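Local coordinates for pirin-like protein (Geobacillus kaustophilus, PDB 2P17) that is of unknown function but binds one iron ion per subunit and belongs to the pirin family of cupin-fold proteins, at residues A[44-49]-A[108-113]; A[59-64]-A[116-121]; A[70-75]-A[102-107]; A[138-143]-A[180-185]; A[148-153]-A[169-174]. One frame throughout, in Å; residues are numbered along the deposited sequence.

Overall arrangement
From the N terminus, the chain first opens contact 1 at 44-49 and then contact 2 at 59-64. Before either closes, contact 3 opens and shuts between 70-75 and 102-107, so it lies within both. Contact 1 closes at 108-113 and contact 2 at 116-121, so these two cross and share strand 109-117, which has 39-47 on one flank and 60-66 on the other. Further along, contact 4 opens at 138-143 and closes at 180-185, enclosing contact 5 (148-153 with 169-174). Contacts 1 to 3 tie together the iron-bearing N-terminal cupin part, contacts 4 and 5 the C-terminal one; Val63 packing on Met169 joins contacts 2 and 5.

Contact 1: residues A[44-49]-A[108-113]; sequences EDIFER and TVHSLQ
Phe47 with Val109 and Asp45 with Ser111 are the hydrogen-bonded pairs of an antiparallel beta ladder joining strands 39-47 and 109-117 in the N-terminal cupin part of this pirin. Two backbone bonds close each pair, as with Ser111 N to Asp45 O at 2.9 Å. Between them sit the non-hydrogen-bonded pairs Glu44-Leu112 and Ile46-His110, knit by CA-H...O contacts such as Ile46 CA to Val109 O at 3.2 Å.

One polar side-chain bond lies on the face carrying Glu44, Ile46, His110 and Leu112. Glu44 runs out extended, CG anti to the backbone N (chi1 178°), and its OE2 takes the NE2 proton of His110 at 2.6 Å. The oxygen lies in the imidazole plane, but the donor comes to its anti side tilted 24° from the carboxylate plane, and carboxylate and ring are turned 33° apart. Val13 and Met15 of strand 3-19 also pack against Glu44.

Apolar contacts occupy both faces. Ile46 lays CD1 over the His110 ring in a CH-pi contact, 4.2 Å from the centroid, while its CG2 meets Thr108 CG2 at 3.6 Å. On the face of the sheet carrying Phe47 and Val109, Val109 CB stands over the Phe47 ring in a second CH-pi contact. Val109 CG1 packs 3.7 Å from Phe47 CE2, and Phe52 meets that ring edge-to-face. The Phe47 side chain is close to that of Glu101, a predicted iron ligand.

The last link is through water. Asp45 OD1 is held by His22, and OD2 accepts a proton from a water at 2.6 Å; the same water is 2.8 Å from Ser111 OG and hydrogen-bonded to it.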
# COMPACT_ATOMS: atom_id res chain seq x y z
N GLU A 44 3.72 -6.51 -7.24
CA GLU A 44 3.51 -7.74 -6.50
C GLU A 44 4.64 -8.70 -6.85
O GLU A 44 4.95 -8.89 -8.02
CB GLU A 44 2.17 -8.37 -6.85
CG GLU A 44 1.90 -9.70 -6.15
CD GLU A 44 0.74 -10.49 -6.75
OE1 GLU A 44 0.49 -10.40 -7.97
OE2 GLU A 44 0.09 -11.22 -5.98
N ASP A 45 5.25 -9.29 -5.82
CA ASP A 45 6.36 -10.23 -6.03
C ASP A 45 6.15 -11.49 -5.23
O ASP A 45 5.70 -11.45 -4.09
CB ASP A 45 7.69 -9.59 -5.64
CG ASP A 45 8.09 -8.47 -6.57
OD1 ASP A 45 8.58 -8.76 -7.68
OD2 ASP A 45 7.92 -7.29 -6.18
N ILE A 46 6.47 -12.62 -5.86
CA ILE A 46 6.58 -13.89 -5.15
C ILE A 46 7.99 -14.36 -5.42
O ILE A 46 8.36 -14.60 -6.58
CB ILE A 46 5.55 -14.92 -5.68
CG1 ILE A 46 4.12 -14.39 -5.50
CG2 ILE A 46 5.76 -16.28 -4.98
CD1 ILE A 46 3.06 -15.25 -6.13
N PHE A 47 8.81 -14.49 -4.37
CA PHE A 47 10.23 -14.71 -4.58
C PHE A 47 10.92 -15.52 -3.50
O PHE A 47 10.44 -15.60 -2.37
CB PHE A 47 10.98 -13.39 -4.88
CG PHE A 47 10.90 -12.36 -3.78
CD1 PHE A 47 12.04 -12.01 -3.06
CD2 PHE A 47 9.70 -11.71 -3.48
CE1 PHE A 47 11.99 -11.05 -2.07
CE2 PHE A 47 9.63 -10.74 -2.48
CZ PHE A 47 10.79 -10.41 -1.77
N GLU A 48 12.03 -16.15 -3.88
CA GLU A 48 12.83 -16.95 -2.97
C GLU A 48 14.17 -16.28 -2.68
O GLU A 48 14.53 -15.28 -3.32
CB GLU A 48 13.04 -18.36 -3.55
CG GLU A 48 11.74 -19.15 -3.71
CD GLU A 48 11.88 -20.45 -4.48
OE1 GLU A 48 12.84 -21.22 -4.22
OE2 GLU A 48 11.01 -20.71 -5.34
N ARG A 49 14.89 -16.82 -1.70
CA ARG A 49 16.20 -16.31 -1.30
C ARG A 49 17.13 -16.24 -2.51
O ARG A 49 17.22 -17.19 -3.30
CB ARG A 49 16.81 -17.20 -0.21
CG ARG A 49 18.02 -16.60 0.49
CD ARG A 49 18.31 -17.36 1.78
NE ARG A 49 19.45 -16.82 2.52
CZ ARG A 49 19.40 -15.80 3.37
NH1 ARG A 49 18.26 -15.16 3.61
NH2 ARG A 49 20.51 -15.42 3.99
N THR A 108 9.34 -18.67 0.99
CA THR A 108 8.90 -17.92 -0.19
C THR A 108 8.13 -16.70 0.29
O THR A 108 7.16 -16.83 1.04
CB THR A 108 8.00 -18.77 -1.09
OG1 THR A 108 8.74 -19.90 -1.58
CG2 THR A 108 7.50 -17.96 -2.29
N VAL A 109 8.57 -15.51 -0.11
CA VAL A 109 7.89 -14.28 0.26
C VAL A 109 6.93 -13.84 -0.83
O VAL A 109 7.30 -13.80 -2.00
CB VAL A 109 8.90 -13.15 0.58
CG1 VAL A 109 8.22 -11.79 0.74
CG2 VAL A 109 9.65 -13.48 1.85
N HIS A 110 5.69 -13.54 -0.44
CA HIS A 110 4.73 -12.88 -1.31
C HIS A 110 4.54 -11.48 -0.75
O HIS A 110 4.12 -11.35 0.40
CB HIS A 110 3.42 -13.68 -1.28
CG HIS A 110 2.38 -13.21 -2.25
ND1 HIS A 110 1.09 -13.71 -2.25
CD2 HIS A 110 2.42 -12.30 -3.25
CE1 HIS A 110 0.39 -13.13 -3.21
NE2 HIS A 110 1.18 -12.27 -3.84
N SER A 111 4.88 -10.46 -1.53
CA SER A 111 4.86 -9.07 -1.03
C SER A 111 4.27 -8.08 -2.03
O SER A 111 4.16 -8.36 -3.22
CB SER A 111 6.27 -8.62 -0.64
OG SER A 111 7.14 -8.65 -1.75
N LEU A 112 3.90 -6.92 -1.50
CA LEU A 112 3.49 -5.78 -2.32
C LEU A 112 4.44 -4.64 -2.03
O LEU A 112 4.59 -4.27 -0.86
CB LEU A 112 2.06 -5.36 -1.99
CG LEU A 112 1.01 -6.34 -2.49
CD1 LEU A 112 -0.29 -6.15 -1.75
CD2 LEU A 112 0.81 -6.17 -4.01
N GLN A 113 5.09 -4.11 -3.06
CA GLN A 113 6.08 -3.05 -2.92
C GLN A 113 5.59 -1.76 -3.58
O GLN A 113 5.48 -1.71 -4.80
CB GLN A 113 7.40 -3.49 -3.55
CG GLN A 113 8.53 -2.49 -3.41
CD GLN A 113 9.24 -2.61 -2.08
OE1 GLN A 113 8.65 -3.03 -1.08
NE2 GLN A 113 10.51 -2.25 -2.06
O HOH W 1 6.78 -6.83 -3.91

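Contact 2: residues A[59-64]-A[116-121]; sequences GIETVT and VNLPSA
Leu118 lays CB, CG and CD1 against the backbone of Gly59 and Ile60 and turns CD2 to Glu61. Leu118 CB rests 3.4 Å from Gly59 O, and CG stays beside the same carbonyl. With CG anti to the carbonyl carbon of Leu118 (chi1 -71°), the branch divides: CD1 sits 3.6 Å from Ile60 N and against Gly59 C, while CD2 reaches Glu61 CG at 3.8 Å, the two side chains crossing at about a right angle. Ile164 packs on Leu118 from outside the pair. Cut back to alanine, Leu118 would lose both methyl branches, which is likely to leave Glu61 CG without its apolar neighbour and open a gap beside Gly59.

The backbone ladder is firm at Glu61-Val116, where Glu61 N to Val116 O measures 2.8 Å and the return bond is nearly straight. It frays at Leu118 N to Gly59 O, a weak bond. The Glu61 carboxylate is gripped separately: Thr92 binds OE2, and a water bridges OE1 to Asn117 O. This is the antiparallel pairing of strands 60-66 and 109-117 in a cupin beta barrel, with the Ile60 side chain about 4 Å from that of the iron ligand His57 at their nearest atoms.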
# COMPACT_ATOMS: atom_id res chain seq x y z
N GLY A 59 15.38 9.81 -3.51
CA GLY A 59 14.30 10.73 -3.87
C GLY A 59 12.89 10.15 -3.80
O GLY A 59 11.94 10.75 -4.31
N ILE A 60 12.77 8.97 -3.18
CA ILE A 60 11.50 8.25 -3.07
C ILE A 60 11.41 7.60 -1.70
O ILE A 60 12.37 7.61 -0.93
CB ILE A 60 11.33 7.15 -4.17
CG1 ILE A 60 12.32 5.99 -3.98
CG2 ILE A 60 11.40 7.78 -5.57
CD1 ILE A 60 12.00 4.78 -4.89
N GLU A 61 10.22 7.07 -1.39
CA GLU A 61 10.05 6.12 -0.30
C GLU A 61 9.54 4.80 -0.88
O GLU A 61 8.85 4.78 -1.89
CB GLU A 61 9.04 6.61 0.74
CG GLU A 61 9.32 8.01 1.26
CD GLU A 61 8.40 8.34 2.41
OE1 GLU A 61 7.19 8.57 2.16
OE2 GLU A 61 8.87 8.34 3.56
N THR A 62 9.90 3.69 -0.23
CA THR A 62 9.31 2.40 -0.58
C THR A 62 8.58 1.84 0.62
O THR A 62 9.02 2.02 1.76
CB THR A 62 10.34 1.38 -1.07
OG1 THR A 62 11.24 1.06 -0.00
CG2 THR A 62 11.14 1.93 -2.25
N VAL A 63 7.45 1.20 0.36
CA VAL A 63 6.62 0.64 1.42
C VAL A 63 6.30 -0.79 1.07
O VAL A 63 5.67 -1.03 0.03
CB VAL A 63 5.32 1.43 1.59
CG1 VAL A 63 4.53 0.87 2.77
CG2 VAL A 63 5.61 2.92 1.86
N THR A 64 6.75 -1.72 1.91
CA THR A 64 6.55 -3.15 1.65
C THR A 64 5.50 -3.71 2.58
O THR A 64 5.54 -3.44 3.78
CB THR A 64 7.84 -3.95 1.91
OG1 THR A 64 8.96 -3.27 1.33
CG2 THR A 64 7.75 -5.35 1.33
N VAL A 116 6.57 5.68 -3.25
CA VAL A 116 5.92 6.97 -3.01
C VAL A 116 6.92 8.06 -3.40
O VAL A 116 8.08 8.00 -3.01
CB VAL A 116 5.54 7.15 -1.53
CG1 VAL A 116 4.70 8.41 -1.34
CG2 VAL A 116 4.78 5.93 -1.00
N ASN A 117 6.48 9.04 -4.17
CA ASN A 117 7.37 10.13 -4.55
C ASN A 117 7.66 11.03 -3.36
O ASN A 117 6.81 11.18 -2.47
CB ASN A 117 6.75 10.95 -5.67
CG ASN A 117 7.76 11.76 -6.44
OD1 ASN A 117 8.97 11.54 -6.33
ND2 ASN A 117 7.27 12.69 -7.26
N LEU A 118 8.86 11.60 -3.33
CA LEU A 118 9.17 12.69 -2.40
C LEU A 118 9.09 14.00 -3.17
O LEU A 118 9.61 14.10 -4.29
CB LEU A 118 10.56 12.54 -1.79
CG LEU A 118 10.78 11.41 -0.77
CD1 LEU A 118 12.25 11.24 -0.43
CD2 LEU A 118 10.01 11.70 0.50
N PRO A 119 8.46 15.03 -2.56
CA PRO A 119 8.47 16.36 -3.18
C PRO A 119 9.90 16.90 -3.21
O PRO A 119 10.75 16.46 -2.42
CB PRO A 119 7.64 17.21 -2.22
CG PRO A 119 6.86 16.24 -1.38
CD PRO A 119 7.69 15.01 -1.30
N SER A 120 10.14 17.83 -4.12
CA SER A 120 11.47 18.43 -4.27
C SER A 120 12.06 18.87 -2.93
O SER A 120 13.25 18.67 -2.66
CB SER A 120 11.40 19.62 -5.23
OG SER A 120 12.66 20.22 -5.40
N ALA A 121 11.21 19.47 -2.08
CA ALA A 121 11.67 19.95 -0.77
C ALA A 121 12.28 18.86 0.11
O ALA A 121 13.07 19.16 1.00
CB ALA A 121 10.55 20.64 -0.01
O HOH W 2 6.81 10.90 0.65

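Contact 3: residues A[70-75]-A[102-107]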
# COMPACT_ATOMS: atom_id res chain seq x y z
N GLU A 70 8.64 -15.10 5.25
CA GLU A 70 9.48 -14.39 6.20
C GLU A 70 10.54 -13.63 5.43
O GLU A 70 11.33 -14.23 4.69
CB GLU A 70 10.12 -15.36 7.20
CG GLU A 70 9.12 -16.20 8.00
CD GLU A 70 8.26 -15.39 8.98
OE1 GLU A 70 8.68 -14.29 9.40
OE2 GLU A 70 7.16 -15.87 9.34
N LEU A 71 10.53 -12.31 5.58
CA LEU A 71 11.43 -11.44 4.82
C LEU A 71 12.57 -10.88 5.67
O LEU A 71 12.34 -10.44 6.80
CB LEU A 71 10.65 -10.28 4.18
CG LEU A 71 11.36 -9.33 3.20
CD1 LEU A 71 11.87 -10.10 1.99
CD2 LEU A 71 10.43 -8.22 2.76
N GLU A 72 13.78 -10.93 5.13
CA GLU A 72 14.94 -10.27 5.73
C GLU A 72 15.19 -8.97 4.99
O GLU A 72 15.39 -8.95 3.76
CB GLU A 72 16.18 -11.17 5.66
CG GLU A 72 16.07 -12.42 6.51
CD GLU A 72 17.23 -13.38 6.32
OE1 GLU A 72 18.24 -13.01 5.68
OE2 GLU A 72 17.12 -14.52 6.81
N HIS A 73 15.18 -7.87 5.74
CA HIS A 73 15.45 -6.55 5.16
C HIS A 73 16.85 -6.07 5.50
O HIS A 73 17.33 -6.23 6.62
CB HIS A 73 14.44 -5.52 5.66
CG HIS A 73 14.85 -4.11 5.37
ND1 HIS A 73 14.63 -3.53 4.14
CD2 HIS A 73 15.48 -3.18 6.13
CE1 HIS A 73 15.11 -2.29 4.15
NE2 HIS A 73 15.63 -2.06 5.35
N PHE A 74 17.52 -5.47 4.51
CA PHE A 74 18.73 -4.71 4.77
C PHE A 74 18.63 -3.32 4.16
O PHE A 74 18.16 -3.17 3.03
CB PHE A 74 19.96 -5.43 4.20
CG PHE A 74 21.18 -4.57 4.18
CD1 PHE A 74 21.92 -4.38 5.33
CD2 PHE A 74 21.54 -3.88 3.02
CE1 PHE A 74 23.04 -3.54 5.33
CE2 PHE A 74 22.65 -3.04 3.01
CZ PHE A 74 23.40 -2.88 4.16
N ASP A 75 19.11 -2.32 4.89
CA ASP A 75 19.46 -1.05 4.26
C ASP A 75 20.72 -0.44 4.89
O ASP A 75 21.10 -0.77 6.02
CB ASP A 75 18.27 -0.07 4.26
CG ASP A 75 17.96 0.46 5.64
OD1 ASP A 75 18.71 1.34 6.12
OD2 ASP A 75 16.96 0.00 6.23
N ASP A 102 15.33 -9.94 1.09
CA ASP A 102 15.71 -11.33 0.83
C ASP A 102 14.90 -12.27 1.72
O ASP A 102 14.91 -12.12 2.94
CB ASP A 102 17.21 -11.51 1.08
CG ASP A 102 17.82 -12.64 0.26
OD1 ASP A 102 17.23 -13.03 -0.77
OD2 ASP A 102 18.92 -13.12 0.63
N PRO A 103 14.18 -13.24 1.13
CA PRO A 103 13.50 -14.20 2.01
C PRO A 103 14.46 -14.98 2.90
O PRO A 103 15.61 -15.25 2.52
CB PRO A 103 12.81 -15.15 1.02
CG PRO A 103 12.62 -14.30 -0.22
CD PRO A 103 13.89 -13.50 -0.29
N ALA A 104 13.97 -15.35 4.08
CA ALA A 104 14.69 -16.28 4.96
C ALA A 104 14.89 -17.62 4.23
O ALA A 104 14.10 -17.98 3.36
CB ALA A 104 13.91 -16.49 6.24
N SER A 105 15.95 -18.34 4.58
CA SER A 105 16.23 -19.65 3.99
C SER A 105 14.98 -20.55 4.05
O SER A 105 14.34 -20.66 5.09
CB SER A 105 17.40 -20.33 4.71
OG SER A 105 17.79 -21.51 4.03
N GLY A 106 14.63 -21.14 2.90
CA GLY A 106 13.47 -22.01 2.80
C GLY A 106 12.11 -21.32 2.75
O GLY A 106 11.08 -21.99 2.63
N SER A 107 12.10 -19.99 2.83
CA SER A 107 10.84 -19.26 2.79
C SER A 107 10.59 -18.64 1.42
O SER A 107 11.52 -18.17 0.76
CB SER A 107 10.83 -18.17 3.86
OG SER A 107 9.57 -17.51 3.93
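Glu72 and Asp102 form an antiparallel hydrogen-bonded pair, Glu72 N to Asp102 O at 2.7 Å with the return bond from Asp102 N, and Ala104 N to Glu70 O at 2.9 Å carries the ladder into a type II turn from Ala104 to Ser107. The last residue of the turn bonds back: with OG anti to the backbone N (chi1 -175°), Ser107 OG accepts from Glu70 N at 2.9 Å. Glu72 extends across toward Ala104, its CB against Asp102 O and its OE2 3.5 Å from Ala104 CA. On the other face Leu71 sets CD1 3.6 Å from Asp102 N and packs with Phe47 and Val109.

Within strand 71-75, His73 NE2 donates to Asp75 OD2 at 2.6 Å, in the ring plane and on the anti lone pair. His73 ND1 bonds Glu101, a predicted iron ligand, so Asp75 probably sets the rotation of what would be a second-shell ring.

Glu72 OE1 lies 5.1 Å from Asp102 OD2. Arg49 forms a salt bridge with Glu72 and a hydrogen bond from NH1 to Pro103 O, and Gly50 N holds Asp102 OD1. These partners are likely to ease the repulsion between the two carboxylates.

Contact 4: residues A[138-143]-A[180-185]; sequences PVRKEE and VVQDLP
Arg140 swings CG anti to its carbonyl carbon (chi1 -89°), runs on extended, then bends at chi3 (72°), which brings the edge of its guanidinium to Val181 O. The grip is end-on, two nitrogens on one oxygen: Arg140 NH1 donates at 2.8 Å to Val181 O, and NH2 of the same arginine reaches that atom at 3.2 Å by a more bent path. The oxygen lies close to the guanidinium plane for both.

Glu142, two residues along the same strand, fixes the other flank. Its OE2 takes a proton from Arg140 NH2 at 2.7 Å in a salt bridge, met from well above the carboxylate plane. The second oxygen reaches across through water: the water donates to Glu142 OE1 at 2.7 Å and accepts from Val181 N at 2.9 Å. Both polar backbone atoms of Val181 are thus held from strand 139-142, one directly and one by way of water.

The axes of the two strands come no nearer than 10.2 Å, too far for a backbone ladder, and Val180 packs its side chain on Ala145 and Ile147. Ser154 OG is hydrogen-bonded to both Arg140 NH1 and Gln182 OE1. The contact therefore joins strands 139-142 and 179-185 in the C-terminal cupin part by side chains and water.

A leucine in place of Arg140 would probably leave Val181 O without its two donors and Glu142 without its counter-charge. The guanidinium thus acts as a charged clamp, its positive charge likely to be balanced by Glu142 while its N-H groups satisfy the strand carbonyl.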
# COMPACT_ATOMS: atom_id res chain seq x y z
N PRO A 138 -2.50 0.71 15.36
CA PRO A 138 -3.84 0.87 15.93
C PRO A 138 -4.90 0.29 14.99
O PRO A 138 -4.64 0.11 13.80
CB PRO A 138 -3.97 2.38 16.09
CG PRO A 138 -3.08 2.97 15.02
CD PRO A 138 -1.94 1.98 14.86
N VAL A 139 -6.06 -0.03 15.54
CA VAL A 139 -7.09 -0.71 14.78
C VAL A 139 -8.45 -0.12 15.11
O VAL A 139 -8.76 0.12 16.28
CB VAL A 139 -7.08 -2.23 15.09
CG1 VAL A 139 -7.25 -2.49 16.58
CG2 VAL A 139 -8.14 -2.97 14.28
N ARG A 140 -9.23 0.16 14.07
CA ARG A 140 -10.67 0.38 14.20
C ARG A 140 -11.34 -0.97 14.28
O ARG A 140 -11.32 -1.73 13.32
CB ARG A 140 -11.23 1.08 12.96
CG ARG A 140 -11.24 2.56 12.98
CD ARG A 140 -11.71 3.08 11.61
NE ARG A 140 -13.14 2.89 11.36
CZ ARG A 140 -13.71 2.97 10.16
NH1 ARG A 140 -12.96 3.23 9.09
NH2 ARG A 140 -15.01 2.78 10.01
N LYS A 141 -11.94 -1.28 15.42
CA LYS A 141 -12.67 -2.52 15.58
C LYS A 141 -14.15 -2.22 15.43
O LYS A 141 -14.72 -1.38 16.15
CB LYS A 141 -12.39 -3.14 16.95
CG LYS A 141 -10.90 -3.39 17.23
CD LYS A 141 -10.64 -4.00 18.61
CE LYS A 141 -10.61 -5.52 18.56
N GLU A 142 -14.77 -2.88 14.46
CA GLU A 142 -16.21 -2.76 14.25
C GLU A 142 -16.83 -4.15 14.26
O GLU A 142 -16.12 -5.16 14.20
CB GLU A 142 -16.51 -2.01 12.94
CG GLU A 142 -15.83 -0.64 12.85
CD GLU A 142 -16.39 0.24 11.77
OE1 GLU A 142 -16.84 -0.29 10.74
OE2 GLU A 142 -16.39 1.48 11.96
N GLU A 143 -18.15 -4.21 14.39
CA GLU A 143 -18.86 -5.47 14.26
C GLU A 143 -18.62 -5.98 12.85
O GLU A 143 -19.00 -5.33 11.88
CB GLU A 143 -20.36 -5.26 14.51
CG GLU A 143 -21.27 -6.46 14.18
CD GLU A 143 -22.75 -6.12 14.30
OE1 GLU A 143 -23.30 -5.41 13.43
N VAL A 180 -18.22 -1.33 5.53
CA VAL A 180 -17.20 -0.52 6.19
C VAL A 180 -17.04 0.76 5.39
O VAL A 180 -17.16 0.74 4.17
CB VAL A 180 -15.82 -1.25 6.22
CG1 VAL A 180 -14.74 -0.37 6.85
CG2 VAL A 180 -15.91 -2.55 6.98
N VAL A 181 -16.76 1.86 6.09
CA VAL A 181 -16.53 3.14 5.43
C VAL A 181 -15.13 3.65 5.75
O VAL A 181 -14.72 3.67 6.93
CB VAL A 181 -17.55 4.20 5.92
CG1 VAL A 181 -17.27 5.54 5.29
CG2 VAL A 181 -18.97 3.77 5.60
N GLN A 182 -14.39 4.05 4.71
CA GLN A 182 -13.13 4.76 4.88
C GLN A 182 -13.28 6.23 4.45
O GLN A 182 -13.71 6.51 3.33
CB GLN A 182 -12.03 4.10 4.06
CG GLN A 182 -10.71 4.86 4.07
CD GLN A 182 -10.02 4.86 5.42
OE1 GLN A 182 -10.02 3.85 6.12
NE2 GLN A 182 -9.42 5.98 5.79
N ASP A 183 -12.92 7.15 5.35
CA ASP A 183 -12.89 8.59 5.05
C ASP A 183 -11.60 8.98 4.35
O ASP A 183 -10.53 8.47 4.68
CB ASP A 183 -13.04 9.42 6.33
CG ASP A 183 -12.00 9.06 7.38
OD1 ASP A 183 -11.82 7.86 7.65
OD2 ASP A 183 -11.37 9.99 7.93
N LEU A 184 -11.70 9.89 3.38
CA LEU A 184 -10.52 10.42 2.70
C LEU A 184 -10.71 11.89 2.42
O LEU A 184 -11.78 12.29 1.99
CB LEU A 184 -10.29 9.73 1.36
CG LEU A 184 -9.91 8.25 1.40
CD1 LEU A 184 -9.95 7.71 -0.02
CD2 LEU A 184 -8.52 8.05 2.04
N PRO A 185 -9.66 12.71 2.65
CA PRO A 185 -9.73 14.11 2.20
C PRO A 185 -9.94 14.16 0.69
O PRO A 185 -9.42 13.30 -0.03
CB PRO A 185 -8.35 14.65 2.58
CG PRO A 185 -7.89 13.76 3.72
CD PRO A 185 -8.42 12.40 3.37
O HOH W 3 -17.31 1.64 8.90

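Contact 5: residues A[148-153]-A[169-174]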
# COMPACT_ATOMS: atom_id res chain seq x y z
N ARG A 148 -7.00 -1.93 10.17
CA ARG A 148 -5.69 -1.74 10.79
C ARG A 148 -4.99 -0.61 10.05
O ARG A 148 -4.89 -0.63 8.83
CB ARG A 148 -4.88 -3.03 10.70
CG ARG A 148 -3.57 -3.00 11.45
CD ARG A 148 -2.95 -4.38 11.47
NE ARG A 148 -3.71 -5.31 12.31
CZ ARG A 148 -4.53 -6.27 11.88
NH1 ARG A 148 -4.76 -6.50 10.57
NH2 ARG A 148 -5.14 -7.02 12.79
N VAL A 149 -4.53 0.38 10.80
CA VAL A 149 -3.99 1.59 10.20
C VAL A 149 -2.47 1.53 10.23
O VAL A 149 -1.86 1.61 11.29
CB VAL A 149 -4.50 2.87 10.92
CG1 VAL A 149 -4.08 4.11 10.15
CG2 VAL A 149 -6.02 2.82 11.08
N PHE A 150 -1.86 1.41 9.05
CA PHE A 150 -0.40 1.39 8.92
C PHE A 150 0.19 2.77 8.71
O PHE A 150 1.35 3.01 9.04
CB PHE A 150 0.04 0.46 7.79
CG PHE A 150 -0.03 -0.99 8.17
CD1 PHE A 150 1.01 -1.57 8.88
CD2 PHE A 150 -1.15 -1.77 7.85
CE1 PHE A 150 0.97 -2.91 9.24
CE2 PHE A 150 -1.20 -3.13 8.22
CZ PHE A 150 -0.14 -3.68 8.92
N SER A 151 -0.61 3.68 8.16
CA SER A 151 -0.21 5.07 7.96
C SER A 151 -1.44 5.93 7.83
O SER A 151 -2.47 5.48 7.33
CB SER A 151 0.66 5.20 6.70
OG SER A 151 1.22 6.50 6.61
N GLY A 152 -1.34 7.18 8.29
CA GLY A 152 -2.46 8.10 8.17
C GLY A 152 -3.56 7.74 9.14
O GLY A 152 -3.28 7.37 10.29
N SER A 153 -4.80 7.87 8.70
CA SER A 153 -5.91 7.70 9.64
C SER A 153 -7.14 7.08 9.03
O SER A 153 -7.34 7.11 7.82
CB SER A 153 -6.30 9.04 10.25
OG SER A 153 -6.83 9.87 9.25
N MSE A 169 -2.78 4.37 4.69
CA MSE A 169 -2.64 2.98 4.30
C MSE A 169 -3.31 2.14 5.36
O MSE A 169 -2.92 2.19 6.53
CB MSE A 169 -1.18 2.58 4.16
CG MSE A 169 -1.01 1.11 3.79
SE MSE A 169 0.89 0.68 3.72
CE MSE A 169 0.75 -1.22 3.28
N VAL A 170 -4.37 1.44 4.96
CA VAL A 170 -5.14 0.64 5.89
C VAL A 170 -5.37 -0.76 5.36
O VAL A 170 -5.51 -0.97 4.15
CB VAL A 170 -6.51 1.29 6.24
CG1 VAL A 170 -6.35 2.67 6.90
CG2 VAL A 170 -7.43 1.37 5.03
N GLU A 171 -5.37 -1.72 6.27
CA GLU A 171 -5.73 -3.08 5.94
C GLU A 171 -7.12 -3.39 6.50
O GLU A 171 -7.35 -3.23 7.70
CB GLU A 171 -4.70 -4.04 6.52
CG GLU A 171 -4.98 -5.50 6.21
CD GLU A 171 -3.98 -6.40 6.89
OE1 GLU A 171 -3.51 -6.01 7.97
OE2 GLU A 171 -3.69 -7.48 6.34
N MSE A 172 -8.02 -3.81 5.63
CA MSE A 172 -9.38 -4.16 6.04
C MSE A 172 -9.60 -5.65 5.96
O MSE A 172 -9.26 -6.27 4.95
CB MSE A 172 -10.41 -3.48 5.17
CG MSE A 172 -10.30 -1.99 5.13
SE MSE A 172 -11.86 -1.31 4.22
CE MSE A 172 -11.15 0.31 3.80
N ILE A 173 -10.15 -6.20 7.03
CA ILE A 173 -10.62 -7.58 7.05
C ILE A 173 -12.11 -7.49 7.39
O ILE A 173 -12.48 -7.01 8.47
CB ILE A 173 -9.89 -8.45 8.08
CG1 ILE A 173 -8.37 -8.46 7.79
CG2 ILE A 173 -10.45 -9.87 8.03
CD1 ILE A 173 -7.53 -9.19 8.86
N VAL A 174 -12.94 -7.92 6.45
CA VAL A 174 -14.37 -7.64 6.52
C VAL A 174 -15.15 -8.94 6.36
O VAL A 174 -14.92 -9.68 5.41
CB VAL A 174 -14.80 -6.63 5.43
CG1 VAL A 174 -16.23 -6.19 5.65
CG2 VAL A 174 -13.88 -5.39 5.43
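Two consecutive residues, Phe150 and Ser151, share the single partner Met169, a selenomethionine, in a classic beta bulge between strands 145-149 and 167-174. This is the tight part of the contact. Met169 O accepts twice, from Phe150 N at 2.8 Å and from Ser151 N at 3.2 Å, and Met169 N returns a bond to Ser151 O at 2.9 Å. The chain bends away at Phe150, whose CB lies 4.2 Å from Met169 SE. The Phe150 ring keeps its edge to Glu171, with Phe150 CE2 3.7 Å from Glu171 OE1. Met169 itself reaches out extended, CG anti to the backbone N (chi1 179°), onto Val88 and Trp90 of strand 88-92. Before the bulge the register is regular: Arg148 and Glu171 exchange two backbone bonds, and Val149 CG2 meets Val170 CG1 on the opposite face of the sheet, near Gln182 and Leu239.

Toward Arg148 and Ile173, both partly exposed, the contact loosens into long side chains. Arg148 bends at chi3 and lies alongside Glu171, the guanidinium and carboxylate planes 73° apart. Arg148 NH1 donates to Glu171 OE1 at 2.9 Å, coming from above the carboxylate rather than in its plane, and this makes a salt bridge. Ile173 CD1 approaches the guanidinium edge, 4.2 Å from Arg148 NH1.

Glu171 is buried, yet its second oxygen has partners too: OE2 forms a salt bridge with Arg236 and a hydrogen bond with Tyr65 OH. A carboxylate held between two arginines is likely to stay ionised here, and through Tyr65 it ties this strand pair to strand 60-66 of the N-terminal cupin part.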